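Local structure of increased recombination centers protein 6 (Saccharomyces cerevisiae, 3UC9) at residues L33-H38 with R113-Q118; Q47-C52 with E191-H196; E119-F124 with V134-V139. The protein acts as a clathrin coat accessory factor related to small G proteins and is involved in gross chromosomal rearrangements and telomere healing. One frame throughout, in Å; residues are numbered along the deposited sequence.

Contact 1 of 3, residues L33-H38 with R113-Q118; sequences LSDHPH and RQTKPQ
D35 and T115 are the closest backbone pair, with their CA atoms 8.6 Å apart. Strand 29-35 finishes near here and turns through H36 and P37 into helix 39-50, while helix 112-115 stops at K116, whose positive phi of 38° breaks the helical run. The turn after the strand is closed by H38 N bonding to D35 O (2.9 Å). The CG of D35 is folded in between its backbone N and carbonyl carbon (chi1 47°), which swings the carboxylate at T115: OD2 lies 3.5 Å from the methyl CG2. Its other oxygen, OD1, bonds to T110 OG1, and T115 OG1 reaches that same hydroxyl, so the T110 hydroxyl links the two residues. In a G-protein-like sheet this spot, at the C-terminal end of the first parallel strand, is where the phosphate-binding P-loop would start. The extended side chain of Q114 brings OE1 within 4.1 Å of D35 OD2, the amide turned 89° from the carboxylate plane. One water joins the two acceptors, donating to D35 OD2 at 2.7 Å and to Q114 OE1 at 3.0 Å. K116 NZ folds back to bond R113 O (3.1 Å), within the same segment.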
loop_
_atom_site.group_PDB
_atom_site.type_symbol
_atom_site.label_atom_id
_atom_site.label_comp_id
_atom_site.label_asym_id
_atom_site.label_seq_id
_atom_site.Cartn_x
_atom_site.Cartn_y
_atom_site.Cartn_z
ATOM N N LEU A 33 -1.631 -0.658 -6.734
ATOM C CA LEU A 33 -1.893 -1.752 -7.656
ATOM C C LEU A 33 -3.317 -2.275 -7.440
ATOM O O LEU A 33 -3.807 -2.303 -6.306
ATOM C CB LEU A 33 -0.895 -2.880 -7.392
ATOM C CG LEU A 33 -1.030 -4.194 -8.170
ATOM C CD1 LEU A 33 -0.611 -3.987 -9.616
ATOM C CD2 LEU A 33 -0.222 -5.329 -7.515
ATOM N N SER A 34 -3.974 -2.677 -8.527
ATOM C CA SER A 34 -5.209 -3.461 -8.437
ATOM C C SER A 34 -5.232 -4.521 -9.516
ATOM O O SER A 34 -4.588 -4.365 -10.552
ATOM C CB SER A 34 -6.438 -2.566 -8.573
ATOM O OG SER A 34 -6.548 -2.014 -9.877
ATOM N N ASP A 35 -5.954 -5.613 -9.276
ATOM C CA ASP A 35 -6.322 -6.482 -10.387
ATOM C C ASP A 35 -7.382 -5.764 -11.236
ATOM O O ASP A 35 -8.104 -4.871 -10.739
ATOM C CB ASP A 35 -6.754 -7.900 -9.956
ATOM C CG ASP A 35 -7.749 -7.916 -8.808
ATOM O OD1 ASP A 35 -7.521 -7.224 -7.797
ATOM O OD2 ASP A 35 -8.744 -8.668 -8.900
ATOM N N HIS A 36 -7.468 -6.156 -12.503
ATOM C CA HIS A 36 -8.228 -5.409 -13.519
ATOM C C HIS A 36 -9.659 -5.035 -13.146
ATOM O O HIS A 36 -10.075 -3.914 -13.424
ATOM C CB HIS A 36 -8.240 -6.144 -14.864
ATOM C CG HIS A 36 -6.966 -6.014 -15.640
ATOM N ND1 HIS A 36 -6.230 -4.849 -15.679
ATOM C CD2 HIS A 36 -6.318 -6.896 -16.437
ATOM C CE1 HIS A 36 -5.166 -5.030 -16.442
ATOM N NE2 HIS A 36 -5.194 -6.266 -16.912
ATOM N N PRO A 37 -10.423 -5.963 -12.528
ATOM C CA PRO A 37 -11.802 -5.607 -12.207
ATOM C C PRO A 37 -11.952 -4.436 -11.249
ATOM O O PRO A 37 -13.011 -3.818 -11.224
ATOM C CB PRO A 37 -12.366 -6.886 -11.566
ATOM C CG PRO A 37 -11.519 -7.989 -12.097
ATOM C CD PRO A 37 -10.150 -7.390 -12.287
ATOM N N HIS A 38 -10.915 -4.130 -10.464
ATOM C CA HIS A 38 -10.995 -3.044 -9.482
ATOM C C HIS A 38 -10.239 -1.783 -9.893
ATOM O O HIS A 38 -9.952 -0.938 -9.053
ATOM C CB HIS A 38 -10.528 -3.552 -8.117
ATOM C CG HIS A 38 -11.144 -4.861 -7.746
ATOM N ND1 HIS A 38 -12.497 -5.011 -7.526
ATOM C CD2 HIS A 38 -10.603 -6.094 -7.632
ATOM C CE1 HIS A 38 -12.755 -6.281 -7.261
ATOM N NE2 HIS A 38 -11.621 -6.960 -7.327
ATOM N N ARG A 113 -11.220 -12.013 -0.795
ATOM C CA ARG A 113 -11.817 -13.348 -0.876
ATOM C C ARG A 113 -11.516 -14.010 -2.220
ATOM O O ARG A 113 -11.331 -15.226 -2.288
ATOM C CB ARG A 113 -13.328 -13.290 -0.667
ATOM C CG ARG A 113 -13.757 -13.149 0.788
ATOM C CD ARG A 113 -15.218 -13.486 0.929
ATOM N NE ARG A 113 -15.781 -13.102 2.225
ATOM C CZ ARG A 113 -15.794 -13.860 3.323
ATOM N NH1 ARG A 113 -15.252 -15.079 3.334
ATOM N NH2 ARG A 113 -16.355 -13.389 4.432
ATOM N N GLN A 114 -11.480 -13.206 -3.279
ATOM C CA GLN A 114 -11.224 -13.699 -4.634
ATOM C C GLN A 114 -9.734 -13.922 -4.887
ATOM O O GLN A 114 -9.339 -14.956 -5.443
ATOM C CB GLN A 114 -11.789 -12.702 -5.656
ATOM C CG GLN A 114 -11.577 -13.050 -7.134
ATOM C CD GLN A 114 -12.052 -11.931 -8.073
ATOM O OE1 GLN A 114 -11.485 -11.712 -9.149
ATOM N NE2 GLN A 114 -13.089 -11.215 -7.658
ATOM N N THR A 115 -8.913 -12.950 -4.499
ATOM C CA THR A 115 -7.491 -12.952 -4.861
ATOM C C THR A 115 -6.574 -13.469 -3.752
ATOM O O THR A 115 -5.427 -13.828 -4.022
ATOM C CB THR A 115 -7.023 -11.544 -5.319
ATOM O OG1 THR A 115 -7.230 -10.599 -4.267
ATOM C CG2 THR A 115 -7.813 -11.100 -6.541
ATOM N N LYS A 116 -7.074 -13.517 -2.517
ATOM C CA LYS A 116 -6.313 -14.050 -1.374
ATOM C C LYS A 116 -4.828 -13.680 -1.409
ATOM O O LYS A 116 -3.958 -14.563 -1.474
ATOM C CB LYS A 116 -6.490 -15.569 -1.290
ATOM C CG LYS A 116 -7.943 -16.004 -1.106
ATOM C CD LYS A 116 -8.049 -17.476 -0.733
ATOM C CE LYS A 116 -9.480 -17.954 -0.751
ATOM N NZ LYS A 116 -10.008 -18.069 -2.139
ATOM N N PRO A 117 -4.524 -12.369 -1.367
ATOM C CA PRO A 117 -3.132 -11.938 -1.408
ATOM C C PRO A 117 -2.312 -12.426 -0.203
ATOM O O PRO A 117 -1.083 -12.509 -0.296
ATOM C CB PRO A 117 -3.230 -10.403 -1.435
ATOM C CG PRO A 117 -4.550 -10.091 -0.854
ATOM C CD PRO A 117 -5.449 -11.231 -1.204
ATOM N N GLN A 118 -2.990 -12.784 0.894
ATOM C CA GLN A 118 -2.330 -13.391 2.054
ATOM C C GLN A 118 -1.566 -14.694 1.725
ATOM O O GLN A 118 -0.624 -15.046 2.429
ATOM C CB GLN A 118 -3.326 -13.635 3.197
ATOM C CG GLN A 118 -4.523 -14.517 2.853
ATOM C CD GLN A 118 -5.733 -13.760 2.335
ATOM O OE1 GLN A 118 -5.612 -12.784 1.593
ATOM N NE2 GLN A 118 -6.916 -14.225 2.711
HETATM O O HOH W 1 -9.239 -10.565 -10.820
#

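Contact 2 of 3, residues Q47-C52 with E191-H196; sequences QDLFHC and EIIDTH
I193 carries its side of the contact alone, reaching L49 and F50 from helix 185-195. The helices stand well apart here: the nearest CA atoms, those of L49 and I193, are separated by 10.4 Å, and long side chains must span the distance. The CB of I193 is still 6.0 Å from F50 CE1. From it CG1 leaves anti to the carbonyl carbon (chi1 -61°) and heads for helix 39-50, whereas the CG2 branch turns off beside that carbonyl carbon and touches neither residue. CG1 itself stays short of both partners and serves as a spacer. The chain then runs on extended (chi2 173°), and CD1 does all the touching. It approaches the phenyl group obliquely, 4.1 Å from F50 CZ and equally far from CE1, and faces L49 CD2 tip to tip at 4.2 Å. L49 and F50 are themselves packed together, the CG of L49 sitting over the centre of the ring, so the methyl meets one joined apolar surface. The two helices cover the same face of the central sheet, as the first and last helices do in Ras-like G proteins. W65 of edge strand 59-66 lines this space against L49 and I193, and its NE1 bonds to D194 OD1, tying the helix to the sheet edge. Within the same helix, E191 O takes two donors from opposite faces of its plane, T195 N at 2.9 Å and T195 OG1 at 2.8 Å.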
loop_
_atom_site.group_PDB
_atom_site.type_symbol
_atom_site.label_atom_id
_atom_site.label_comp_id
_atom_site.label_asym_id
_atom_site.label_seq_id
_atom_site.Cartn_x
_atom_site.Cartn_y
_atom_site.Cartn_z
ATOM N N GLN A 47 -8.000 9.445 -5.868
ATOM C CA GLN A 47 -8.607 10.752 -5.648
ATOM C C GLN A 47 -8.831 11.015 -4.158
ATOM O O GLN A 47 -8.540 12.106 -3.665
ATOM C CB GLN A 47 -9.923 10.883 -6.428
ATOM C CG GLN A 47 -10.651 12.221 -6.221
ATOM C CD GLN A 47 -9.785 13.417 -6.579
ATOM O OE1 GLN A 47 -9.146 13.433 -7.632
ATOM N NE2 GLN A 47 -9.763 14.427 -5.705
ATOM N N ASP A 48 -9.359 10.027 -3.444
ATOM C CA ASP A 48 -9.745 10.212 -2.039
ATOM C C ASP A 48 -8.551 10.362 -1.092
ATOM O O ASP A 48 -8.568 11.184 -0.177
ATOM C CB ASP A 48 -10.651 9.060 -1.570
ATOM C CG ASP A 48 -12.030 9.082 -2.228
ATOM O OD1 ASP A 48 -12.440 10.138 -2.770
ATOM O OD2 ASP A 48 -12.710 8.034 -2.205
ATOM N N LEU A 49 -7.505 9.579 -1.318
ATOM C CA LEU A 49 -6.351 9.585 -0.424
ATOM C C LEU A 49 -5.283 10.583 -0.862
ATOM O O LEU A 49 -4.706 11.279 -0.027
ATOM C CB LEU A 49 -5.752 8.183 -0.349
ATOM C CG LEU A 49 -4.588 8.003 0.626
ATOM C CD1 LEU A 49 -4.943 8.479 2.026
ATOM C CD2 LEU A 49 -4.164 6.535 0.635
ATOM N N PHE A 50 -5.009 10.641 -2.163
ATOM C CA PHE A 50 -3.901 11.451 -2.688
ATOM C C PHE A 50 -4.332 12.686 -3.468
ATOM O O PHE A 50 -3.478 13.468 -3.885
ATOM C CB PHE A 50 -3.005 10.603 -3.584
ATOM C CG PHE A 50 -2.368 9.448 -2.879
ATOM C CD1 PHE A 50 -1.432 9.659 -1.884
ATOM C CD2 PHE A 50 -2.687 8.149 -3.219
ATOM C CE1 PHE A 50 -0.837 8.592 -1.240
ATOM C CE2 PHE A 50 -2.100 7.088 -2.578
ATOM C CZ PHE A 50 -1.172 7.306 -1.589
ATOM N N HIS A 51 -5.635 12.854 -3.680
ATOM C CA HIS A 51 -6.161 13.969 -4.475
ATOM C C HIS A 51 -5.509 14.005 -5.853
ATOM O O HIS A 51 -5.120 15.065 -6.358
ATOM C CB HIS A 51 -5.997 15.283 -3.710
ATOM C CG HIS A 51 -6.483 15.202 -2.298
ATOM N ND1 HIS A 51 -5.631 15.204 -1.215
ATOM C CD2 HIS A 51 -7.734 15.061 -1.794
ATOM C CE1 HIS A 51 -6.337 15.097 -0.103
ATOM N NE2 HIS A 51 -7.615 15.008 -0.426
ATOM N N CYS A 52 -5.422 12.818 -6.451
ATOM C CA CYS A 52 -4.795 12.610 -7.740
ATOM C C CYS A 52 -5.855 12.157 -8.738
ATOM O O CYS A 52 -6.408 11.065 -8.607
ATOM C CB CYS A 52 -3.705 11.544 -7.613
ATOM S SG CYS A 52 -2.855 11.174 -9.150
ATOM N N GLU A 191 -2.743 7.443 8.361
ATOM C CA GLU A 191 -1.877 7.355 9.539
ATOM C C GLU A 191 -0.627 6.509 9.285
ATOM O O GLU A 191 0.463 6.822 9.777
ATOM C CB GLU A 191 -2.649 6.750 10.715
ATOM C CG GLU A 191 -1.872 6.717 12.021
ATOM C CD GLU A 191 -2.719 6.277 13.204
ATOM O OE1 GLU A 191 -3.412 5.245 13.098
ATOM O OE2 GLU A 191 -2.667 6.954 14.247
ATOM N N ILE A 192 -0.800 5.422 8.544
ATOM C CA ILE A 192 0.319 4.557 8.198
ATOM C C ILE A 192 1.333 5.340 7.372
ATOM O O ILE A 192 2.533 5.266 7.615
ATOM C CB ILE A 192 -0.157 3.293 7.474
ATOM C CG1 ILE A 192 -0.898 2.373 8.453
ATOM C CG2 ILE A 192 1.020 2.561 6.848
ATOM C CD1 ILE A 192 -1.528 1.139 7.789
ATOM N N ILE A 193 0.854 6.146 6.438
ATOM C CA ILE A 193 1.757 6.944 5.608
ATOM C C ILE A 193 2.404 8.052 6.446
ATOM O O ILE A 193 3.605 8.284 6.351
ATOM C CB ILE A 193 1.030 7.503 4.372
ATOM C CG1 ILE A 193 0.519 6.334 3.521
ATOM C CG2 ILE A 193 1.979 8.391 3.525
ATOM C CD1 ILE A 193 -0.358 6.721 2.344
ATOM N N ASP A 194 1.604 8.724 7.274
ATOM C CA ASP A 194 2.103 9.772 8.158
ATOM C C ASP A 194 3.224 9.298 9.078
ATOM O O ASP A 194 4.172 10.038 9.319
ATOM C CB ASP A 194 0.982 10.310 9.058
ATOM C CG ASP A 194 0.045 11.262 8.353
ATOM O OD1 ASP A 194 0.357 11.748 7.247
ATOM O OD2 ASP A 194 -1.018 11.543 8.950
ATOM N N THR A 195 3.104 8.080 9.605
ATOM C CA THR A 195 4.042 7.588 10.618
ATOM C C THR A 195 5.205 6.799 9.999
ATOM O O THR A 195 6.094 6.343 10.719
ATOM C CB THR A 195 3.318 6.752 11.706
ATOM O OG1 THR A 195 2.669 5.617 11.117
ATOM C CG2 THR A 195 2.274 7.614 12.440
ATOM N N HIS A 196 5.195 6.657 8.674
ATOM C CA HIS A 196 6.270 5.984 7.932
ATOM C C HIS A 196 7.614 6.708 8.067
ATOM O O HIS A 196 7.667 7.936 8.055
ATOM C CB HIS A 196 5.897 5.869 6.440
ATOM C CG HIS A 196 6.926 5.177 5.601
ATOM N ND1 HIS A 196 7.152 3.817 5.664
ATOM C CD2 HIS A 196 7.799 5.664 4.689
ATOM C CE1 HIS A 196 8.117 3.500 4.813
ATOM N NE2 HIS A 196 8.510 4.603 4.194
#

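Contact 3 of 3, residues E119-F124 with V134-V139; sequences ELLHQF and VVLVNV. Unlike the reference sequence in segment 134-139: V137 (reference Ala).
L121 and F124, one helical turn apart, lie against V134 and L136, two residues of strand 133-138 whose side chains emerge from the same face of the sheet. The backbones are closest at L121 and V134, with 9.6 Å between their CA atoms, and the side chains that meet across the gap are all apolar. L121 is the forked member. Its CG swings well off the fully staggered position (chi1 -152°), and the two methyls divide the strand between them: CD1 stops 4.4 Å from V134 CG1, and CD2 settles 4.3 Å from L136 CD1. F124 has CG anti to the backbone N (chi1 -176°), a setting that extends the ring toward the start of the strand segment. There it offers its edge, with V134 CG2 lying near the ring plane 4.2 Å from CE2. V134 thus uses both branches at once, CG1 serving the leucine and CG2 the phenylalanine. L136 meets the leucine through CD1. I163 and F165 of the outermost strand 163-167 also pack on L121 and L136, and W87 of helix 84-91 lies against F124, so the apolar layer continues beyond the two segments. At the far end N138 bonds to I112 N through OD1 and to N140 O and N167 OD1 through ND2, tying the strand end to the start of helix 112-115, the following loop and strand 163-167. Helix 121-127 lying over strand 133-138, the parallel neighbour of strand 103-110, is the second half of a beta-alpha-beta crossover of the Rossmann-like, small-G-protein fold.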
loop_
_atom_site.group_PDB
_atom_site.type_symbol
_atom_site.label_atom_id
_atom_site.label_comp_id
_atom_site.label_asym_id
_atom_site.label_seq_id
_atom_site.Cartn_x
_atom_site.Cartn_y
_atom_site.Cartn_z
ATOM N N GLU A 119 -1.966 -15.380 0.660
ATOM C CA GLU A 119 -1.284 -16.611 0.206
ATOM C C GLU A 119 0.081 -16.356 -0.445
ATOM O O GLU A 119 0.914 -17.256 -0.521
ATOM C CB GLU A 119 -2.184 -17.378 -0.775
ATOM C CG GLU A 119 -3.449 -17.973 -0.146
ATOM C CD GLU A 119 -4.372 -18.656 -1.166
ATOM O OE1 GLU A 119 -4.333 -18.292 -2.365
ATOM O OE2 GLU A 119 -5.148 -19.554 -0.765
ATOM N N LEU A 120 0.285 -15.137 -0.933
ATOM C CA LEU A 120 1.514 -14.726 -1.614
ATOM C C LEU A 120 2.409 -13.888 -0.698
ATOM O O LEU A 120 3.574 -13.633 -1.022
ATOM C CB LEU A 120 1.162 -13.878 -2.840
ATOM C CG LEU A 120 0.156 -14.433 -3.855
ATOM C CD1 LEU A 120 -0.378 -13.313 -4.761
ATOM C CD2 LEU A 120 0.766 -15.532 -4.685
ATOM N N LEU A 121 1.858 -13.443 0.432
ATOM C CA LEU A 121 2.497 -12.411 1.244
ATOM C C LEU A 121 3.856 -12.830 1.821
ATOM O O LEU A 121 4.786 -12.036 1.846
ATOM C CB LEU A 121 1.532 -11.961 2.351
ATOM C CG LEU A 121 1.586 -10.554 2.946
ATOM C CD1 LEU A 121 1.800 -9.481 1.901
ATOM C CD2 LEU A 121 0.292 -10.287 3.738
ATOM N N HIS A 122 4.002 -14.074 2.265
ATOM C CA HIS A 122 5.293 -14.503 2.810
ATOM C C HIS A 122 6.426 -14.311 1.803
ATOM O O HIS A 122 7.440 -13.675 2.095
ATOM C CB HIS A 122 5.256 -15.949 3.278
ATOM C CG HIS A 122 6.565 -16.419 3.830
ATOM N ND1 HIS A 122 6.985 -16.110 5.106
ATOM C CD2 HIS A 122 7.563 -17.139 3.266
ATOM C CE1 HIS A 122 8.179 -16.638 5.311
ATOM N NE2 HIS A 122 8.551 -17.272 4.213
ATOM N N GLN A 123 6.236 -14.844 0.603
ATOM C CA GLN A 123 7.234 -14.738 -0.450
ATOM C C GLN A 123 7.438 -13.292 -0.928
ATOM O O GLN A 123 8.557 -12.891 -1.234
ATOM C CB GLN A 123 6.821 -15.601 -1.629
ATOM C CG GLN A 123 6.919 -17.066 -1.351
ATOM C CD GLN A 123 6.407 -17.874 -2.511
ATOM O OE1 GLN A 123 7.182 -18.310 -3.360
ATOM N NE2 GLN A 123 5.086 -18.050 -2.577
ATOM N N PHE A 124 6.353 -12.533 -1.011
ATOM C CA PHE A 124 6.432 -11.124 -1.367
ATOM C C PHE A 124 7.286 -10.355 -0.359
ATOM O O PHE A 124 8.169 -9.577 -0.743
ATOM C CB PHE A 124 5.038 -10.513 -1.420
ATOM C CG PHE A 124 5.019 -9.076 -1.880
ATOM C CD1 PHE A 124 5.088 -8.761 -3.229
ATOM C CD2 PHE A 124 4.937 -8.040 -0.966
ATOM C CE1 PHE A 124 5.072 -7.438 -3.654
ATOM C CE2 PHE A 124 4.918 -6.720 -1.383
ATOM C CZ PHE A 124 4.990 -6.419 -2.728
ATOM N N VAL A 134 3.143 -2.152 3.580
ATOM C CA VAL A 134 2.270 -2.905 2.674
ATOM C C VAL A 134 0.854 -2.885 3.213
ATOM O O VAL A 134 0.594 -3.412 4.299
ATOM C CB VAL A 134 2.711 -4.362 2.515
ATOM C CG1 VAL A 134 1.772 -5.068 1.547
ATOM C CG2 VAL A 134 4.161 -4.432 2.010
ATOM N N VAL A 135 -0.039 -2.257 2.462
ATOM C CA VAL A 135 -1.448 -2.169 2.839
ATOM C C VAL A 135 -2.266 -2.913 1.812
ATOM O O VAL A 135 -2.170 -2.641 0.617
ATOM C CB VAL A 135 -1.929 -0.722 2.913
ATOM C CG1 VAL A 135 -3.443 -0.670 3.241
ATOM C CG2 VAL A 135 -1.104 0.070 3.948
ATOM N N LEU A 136 -3.072 -3.858 2.288
ATOM C CA LEU A 136 -3.965 -4.627 1.451
ATOM C C LEU A 136 -5.366 -4.113 1.719
ATOM O O LEU A 136 -5.903 -4.277 2.823
ATOM C CB LEU A 136 -3.868 -6.105 1.774
ATOM C CG LEU A 136 -2.465 -6.697 1.575
ATOM C CD1 LEU A 136 -1.606 -6.564 2.835
ATOM C CD2 LEU A 136 -2.566 -8.143 1.165
ATOM N N VAL A 137 -5.929 -3.464 0.705
ATOM C CA VAL A 137 -7.212 -2.797 0.819
ATOM C C VAL A 137 -8.279 -3.699 0.236
ATOM O O VAL A 137 -8.285 -3.973 -0.959
ATOM C CB VAL A 137 -7.200 -1.446 0.092
ATOM C CG1 VAL A 137 -8.574 -0.786 0.182
ATOM C CG2 VAL A 137 -6.118 -0.532 0.660
ATOM N N ASN A 138 -9.169 -4.189 1.090
ATOM C CA ASN A 138 -10.277 -5.003 0.647
ATOM C C ASN A 138 -11.513 -4.185 0.286
ATOM O O ASN A 138 -12.014 -3.413 1.109
ATOM C CB ASN A 138 -10.682 -5.998 1.721
ATOM C CG ASN A 138 -11.918 -6.777 1.327
ATOM O OD1 ASN A 138 -11.916 -7.483 0.314
ATOM N ND2 ASN A 138 -12.998 -6.613 2.092
ATOM N N VAL A 139 -12.029 -4.413 -0.917
ATOM C CA VAL A 139 -13.220 -3.722 -1.401
ATOM C C VAL A 139 -14.469 -4.618 -1.382
ATOM O O VAL A 139 -15.565 -4.135 -1.658
ATOM C CB VAL A 139 -13.018 -3.154 -2.825
ATOM C CG1 VAL A 139 -11.851 -2.182 -2.846
ATOM C CG2 VAL A 139 -12.827 -4.277 -3.848
#

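How the contacts relate
Contacts 1 and 3 are neighbours, their centres 9 Å apart, and follow one another along the chain as helix 112-115 leads into helix 121-127. They meet where P117 CG packs 3.4 Å from L136 CD2 and where H38 ND1 lies 3.8 Å from V139 CG2, so the segment after helix 112-115 packs on strand 133-138 and the turn at H38 on the end of that strand. Contact 2 is on the other side of the sheet, its centre 20 Å from that of contact 1 and 18 Å from that of contact 3. Strand 133-138 links contacts 2 and 3: V134 and L136 face helix 121-127, while V135 CG2 touches I192 CD1 of helix 185-195 at 4.0 Å. Contact 1 connects to contact 2 through helix 39-50.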